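Local coordinates for protein LipS lipolytic enzyme (Unidentified, PDB 4FBL) that probably hydrolyses lipid esters as a thermostable lipase of the alpha/beta-hydrolase fold, here with spermidine bound in a pocket, at residues G130-V135 and I204-V209; S102-D107 and V197-H202. One frame throughout, in Å; residues are numbered along the deposited sequence.

Along the chain, S102-D107 comes first, at the start of helix 101-118, followed by G130-V135 at the start of helix 129-140. Some sixty residues further on, V197-H202 leads into helix 200-213 and I204-V209 continues it. Contact 2 closes the longer loop, from 107 to 197, and contact 1 the shorter, from 135 to 204; since the segments alternate, the two loops cross and neither nests in the other. Both bind helix 200-213 to helices that pack beside the central sheet, contact 2 near its beginning and contact 1 a turn later. They meet at T105, whose CG2 lies 3.8 Å from L133 CD2 and also packs on I206 CD1.

Contact 1 of 2, residues G130-V135 and I204-V209; sequences GGALTV and ITIGAV
The branched side chain of I206 reaches across to helix 129-140, where A132 and L133 receive it. Its CG2 methyl does most of the touching, 3.9 Å from A132 CB and 3.9 Å from L133 CD2. This methyl stands anti to the backbone N of I206, while CG1 lies beside that N at chi1 -62°; the second bend, chi2 -66°, brings CD1 to 4.0 Å from L133 CD2. L133 leaves its helix with CG anti to its own carbonyl carbon; the two side chains cross at a slant, and CD2 touches both methyls.

Small residues let the backbones draw near: the CA atoms of A132 and G207 are 5.7 Å apart, and the short axes, crossing at 37°, approach to 8.9 Å. Helix 129-140 starts within what is probably the GxSxG nucleophile elbow of the alpha/beta-hydrolase fold, with G130 as its last glycine and S128 the probable nucleophile.

On T134 the hydroxyl turns back along the helix, OG1 donating to G130 O at 2.8 Å. That carbonyl also accepts from T134 N, the two donors arriving from opposite faces of its plane. Beyond I206, T205 and A208 meet their counterparts in the second subunit.

Contact 2 of 2, residues S102-D107 and V197-H202; sequences SDWTAD and VPAIKH
The six-membered end of the W104 indole pushes out from helix 101-118 against V197-H202, the stretch that leads into helix 200-213, where H202 and A199 take it up. The closest approach, 3.5 Å, is that of W104 CZ3 to H202 CB. W104 CH2 is 4.0 Å from H202 CB. The methylene comes at the indole obliquely; the side chains cross at about a right angle, and the histidine meets the indole through its CB. A199 approaches differently: its CB lies close to the indole plane, 4.3 Å from W104 CH2 at the ring edge. A methyl is small enough to fit beside that edge.

In W104, chi1 -57° places CG beside the backbone N and sends the indole toward V197-H202. Its polar edge is held separately, for NE1 is hydrogen-bonded to T87 O, which suits a buried tryptophan. In the alpha/beta-hydrolase fold, helix 101-118 is one of those packed beside the central sheet, whereas V197-H202 belongs to the long excursion between strands 147-151 and 221-226, the region that commonly carries the cap in this family. The side chain of W104, about 11 Å from the bound spermidine, joins the sheet-flanking helix to this excursion.

Within V197-H202, K201 bends back toward the preceding turn. Its CG sits over the centre of the H202 ring, 3.7 Å above the plane, while NZ donates to P198 O at 2.8 Å. This bond lies in the carbonyl plane and uses a lone pair of that oxygen, with a C=O...N angle of 130°. The flexible lysine chain can therefore cover its neighbour's ring and still tie its ammonium end to the preceding turn.

Contact 1 of 2, residues G130-V135 and I204-V209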
loop_
_atom_site.group_PDB
_atom_site.type_symbol
_atom_site.label_atom_id
_atom_site.label_comp_id
_atom_site.label_asym_id
_atom_site.label_seq_id
_atom_site.Cartn_x
_atom_site.Cartn_y
_atom_site.Cartn_z
ATOM N N GLY C 130 -10.198 2.699 10.155
ATOM C CA GLY C 130 -11.670 2.778 9.812
ATOM C C GLY C 130 -11.958 4.073 9.093
ATOM O O GLY C 130 -12.843 4.177 8.215
ATOM N N GLY C 131 -11.143 5.084 9.344
ATOM C CA GLY C 131 -11.346 6.318 8.577
ATOM C C GLY C 131 -10.721 6.225 7.169
ATOM O O GLY C 131 -11.198 6.873 6.203
ATOM N N ALA C 132 -9.701 5.382 7.019
ATOM C CA ALA C 132 -9.138 5.108 5.658
ATOM C C ALA C 132 -10.122 4.227 4.865
ATOM O O ALA C 132 -10.310 4.422 3.642
ATOM C CB ALA C 132 -7.743 4.346 5.808
ATOM N N LEU C 133 -10.784 3.293 5.578
ATOM C CA LEU C 133 -11.853 2.537 5.000
ATOM C C LEU C 133 -13.089 3.368 4.558
ATOM O O LEU C 133 -13.780 2.986 3.580
ATOM C CB LEU C 133 -12.269 1.377 5.907
ATOM C CG LEU C 133 -11.278 0.185 5.987
ATOM C CD1 LEU C 133 -11.591 -0.656 7.212
ATOM C CD2 LEU C 133 -11.374 -0.667 4.696
ATOM N N THR C 134 -13.369 4.435 5.296
ATOM C CA THR C 134 -14.448 5.356 5.003
ATOM C C THR C 134 -14.077 6.048 3.648
ATOM O O THR C 134 -14.917 6.115 2.715
ATOM C CB THR C 134 -14.545 6.396 6.130
ATOM O OG1 THR C 134 -14.978 5.760 7.325
ATOM C CG2 THR C 134 -15.503 7.523 5.813
ATOM N N VAL C 135 -12.827 6.535 3.537
ATOM C CA VAL C 135 -12.323 7.119 2.286
ATOM C C VAL C 135 -12.334 6.064 1.192
ATOM O O VAL C 135 -12.750 6.351 0.102
ATOM C CB VAL C 135 -10.946 7.723 2.423
ATOM C CG1 VAL C 135 -10.417 8.187 1.005
ATOM C CG2 VAL C 135 -11.012 8.928 3.349
ATOM N N ILE C 204 -1.091 -0.915 5.774
ATOM C CA ILE C 204 -0.439 0.039 4.835
ATOM C C ILE C 204 -1.187 -0.031 3.451
ATOM O O ILE C 204 -1.389 1.004 2.811
ATOM C CB ILE C 204 1.098 -0.357 4.644
ATOM C CG1 ILE C 204 1.925 0.132 5.864
ATOM C CG2 ILE C 204 1.659 0.349 3.432
ATOM C CD1 ILE C 204 3.272 -0.603 6.110
ATOM N N THR C 205 -1.615 -1.225 3.066
ATOM C CA THR C 205 -2.292 -1.448 1.775
ATOM C C THR C 205 -3.594 -0.593 1.731
ATOM O O THR C 205 -3.844 0.228 0.790
ATOM C CB THR C 205 -2.681 -2.964 1.527
ATOM O OG1 THR C 205 -1.491 -3.789 1.413
ATOM C CG2 THR C 205 -3.498 -3.091 0.205
ATOM N N ILE C 206 -4.414 -0.728 2.806
ATOM C CA ILE C 206 -5.662 0.032 2.869
ATOM C C ILE C 206 -5.370 1.498 2.791
ATOM O O ILE C 206 -6.087 2.225 2.080
ATOM C CB ILE C 206 -6.496 -0.208 4.199
ATOM C CG1 ILE C 206 -6.939 -1.642 4.347
ATOM C CG2 ILE C 206 -7.754 0.751 4.202
ATOM C CD1 ILE C 206 -7.867 -1.953 3.303
ATOM N N GLY C 207 -4.372 1.976 3.567
ATOM C CA GLY C 207 -4.105 3.378 3.510
ATOM C C GLY C 207 -3.702 3.848 2.099
ATOM O O GLY C 207 -4.125 4.932 1.589
ATOM N N ALA C 208 -2.849 3.071 1.455
ATOM C CA ALA C 208 -2.436 3.457 0.068
ATOM C C ALA C 208 -3.581 3.422 -1.013
ATOM O O ALA C 208 -3.657 4.293 -1.893
ATOM C CB ALA C 208 -1.287 2.584 -0.377
ATOM N N VAL C 209 -4.435 2.402 -0.945
ATOM C CA VAL C 209 -5.538 2.296 -1.892
ATOM C C VAL C 209 -6.451 3.508 -1.678
ATOM O O VAL C 209 -6.827 4.195 -2.640
ATOM C CB VAL C 209 -6.277 0.956 -1.810
ATOM C CG1 VAL C 209 -7.631 1.017 -2.648
ATOM C CG2 VAL C 209 -5.330 -0.191 -2.323
#

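Contact 2 of 2, residues S102-D107 and V197-H202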
loop_
_atom_site.group_PDB
_atom_site.type_symbol
_atom_site.label_atom_id
_atom_site.label_comp_id
_atom_site.label_asym_id
_atom_site.label_seq_id
_atom_site.Cartn_x
_atom_site.Cartn_y
_atom_site.Cartn_z
ATOM N N SER C 102 -8.336 -7.866 2.265
ATOM C CA SER C 102 -9.517 -8.407 1.604
ATOM C C SER C 102 -10.644 -8.691 2.609
ATOM O O SER C 102 -11.826 -8.423 2.316
ATOM C CB SER C 102 -9.213 -9.680 0.753
ATOM O OG SER C 102 -8.206 -9.273 -0.194
ATOM N N ASP C 103 -10.324 -9.305 3.731
ATOM C CA ASP C 103 -11.300 -9.505 4.799
ATOM C C ASP C 103 -11.927 -8.161 5.199
ATOM O O ASP C 103 -13.118 -8.085 5.309
ATOM C CB ASP C 103 -10.641 -10.096 6.065
ATOM C CG ASP C 103 -10.077 -11.553 5.837
ATOM O OD1 ASP C 103 -10.568 -12.272 4.982
ATOM O OD2 ASP C 103 -9.134 -11.980 6.499
ATOM N N TRP C 104 -11.141 -7.132 5.478
ATOM C CA TRP C 104 -11.700 -5.935 6.075
ATOM C C TRP C 104 -12.539 -5.122 5.114
ATOM O O TRP C 104 -13.511 -4.482 5.512
ATOM C CB TRP C 104 -10.638 -5.030 6.751
ATOM C CG TRP C 104 -9.872 -5.837 7.814
ATOM C CD1 TRP C 104 -10.360 -6.872 8.565
ATOM C CD2 TRP C 104 -8.461 -5.750 8.128
ATOM N NE1 TRP C 104 -9.374 -7.421 9.370
ATOM C CE2 TRP C 104 -8.191 -6.760 9.114
ATOM C CE3 TRP C 104 -7.406 -4.958 7.629
ATOM C CZ2 TRP C 104 -6.919 -6.979 9.649
ATOM C CZ3 TRP C 104 -6.082 -5.165 8.173
ATOM C CH2 TRP C 104 -5.881 -6.141 9.204
ATOM N N THR C 105 -12.148 -5.098 3.859
ATOM C CA THR C 105 -12.966 -4.381 2.880
ATOM C C THR C 105 -14.270 -5.187 2.645
ATOM O O THR C 105 -15.356 -4.602 2.410
ATOM C CB THR C 105 -12.211 -4.142 1.543
ATOM O OG1 THR C 105 -11.519 -5.337 1.102
ATOM C CG2 THR C 105 -11.242 -2.989 1.681
ATOM N N ALA C 106 -14.178 -6.522 2.659
ATOM C CA ALA C 106 -15.396 -7.333 2.574
ATOM C C ALA C 106 -16.297 -7.110 3.803
ATOM O O ALA C 106 -17.561 -7.168 3.669
ATOM C CB ALA C 106 -15.106 -8.880 2.364
ATOM N N ASP C 107 -15.710 -6.823 4.979
ATOM C CA ASP C 107 -16.561 -6.536 6.128
ATOM C C ASP C 107 -17.352 -5.239 5.900
ATOM O O ASP C 107 -18.538 -5.159 6.277
ATOM C CB ASP C 107 -15.800 -6.389 7.441
ATOM C CG ASP C 107 -15.114 -7.703 7.891
ATOM O OD1 ASP C 107 -15.711 -8.773 7.778
ATOM O OD2 ASP C 107 -13.959 -7.642 8.308
ATOM N N VAL C 197 2.456 -8.653 13.968
ATOM C CA VAL C 197 3.304 -8.258 12.809
ATOM C C VAL C 197 2.771 -8.616 11.415
ATOM O O VAL C 197 2.737 -7.739 10.538
ATOM C CB VAL C 197 4.754 -8.727 13.076
ATOM C CG1 VAL C 197 5.654 -8.582 11.788
ATOM C CG2 VAL C 197 5.301 -7.867 14.114
ATOM N N PRO C 198 2.287 -9.848 11.222
ATOM C CA PRO C 198 1.853 -10.111 9.849
ATOM C C PRO C 198 0.685 -9.244 9.348
ATOM O O PRO C 198 0.432 -9.302 8.156
ATOM C CB PRO C 198 1.384 -11.568 9.879
ATOM C CG PRO C 198 2.185 -12.158 11.031
ATOM C CD PRO C 198 2.207 -11.063 12.043
ATOM N N ALA C 199 -0.050 -8.566 10.252
ATOM C CA ALA C 199 -1.296 -7.899 9.839
ATOM C C ALA C 199 -0.827 -6.558 9.367
ATOM O O ALA C 199 -1.568 -5.892 8.715
ATOM C CB ALA C 199 -2.335 -7.771 10.995
ATOM N N ILE C 200 0.399 -6.130 9.728
ATOM C CA ILE C 200 0.876 -4.744 9.359
ATOM C C ILE C 200 0.845 -4.368 7.831
ATOM O O ILE C 200 0.508 -3.216 7.445
ATOM C CB ILE C 200 2.327 -4.454 9.914
ATOM C CG1 ILE C 200 2.310 -4.509 11.508
ATOM C CG2 ILE C 200 2.921 -3.188 9.276
ATOM C CD1 ILE C 200 3.701 -4.325 12.217
ATOM N N LYS C 201 1.152 -5.345 6.995
ATOM C CA LYS C 201 1.175 -5.091 5.536
ATOM C C LYS C 201 -0.255 -4.610 5.023
ATOM O O LYS C 201 -0.374 -3.652 4.231
ATOM C CB LYS C 201 1.695 -6.332 4.796
ATOM C CG LYS C 201 0.761 -7.491 4.738
ATOM C CD LYS C 201 1.308 -8.754 4.031
ATOM C CE LYS C 201 2.464 -9.408 4.815
ATOM N NZ LYS C 201 2.016 -10.201 6.034
ATOM N N HIS C 202 -1.299 -5.205 5.602
ATOM C CA HIS C 202 -2.704 -4.835 5.313
ATOM C C HIS C 202 -3.105 -3.476 5.771
ATOM O O HIS C 202 -3.912 -2.819 5.078
ATOM C CB HIS C 202 -3.546 -5.943 5.930
ATOM C CG HIS C 202 -3.208 -7.243 5.290
ATOM N ND1 HIS C 202 -2.659 -8.332 5.961
ATOM C CD2 HIS C 202 -3.339 -7.619 3.996
ATOM C CE1 HIS C 202 -2.451 -9.318 5.101
ATOM N NE2 HIS C 202 -2.881 -8.916 3.899
#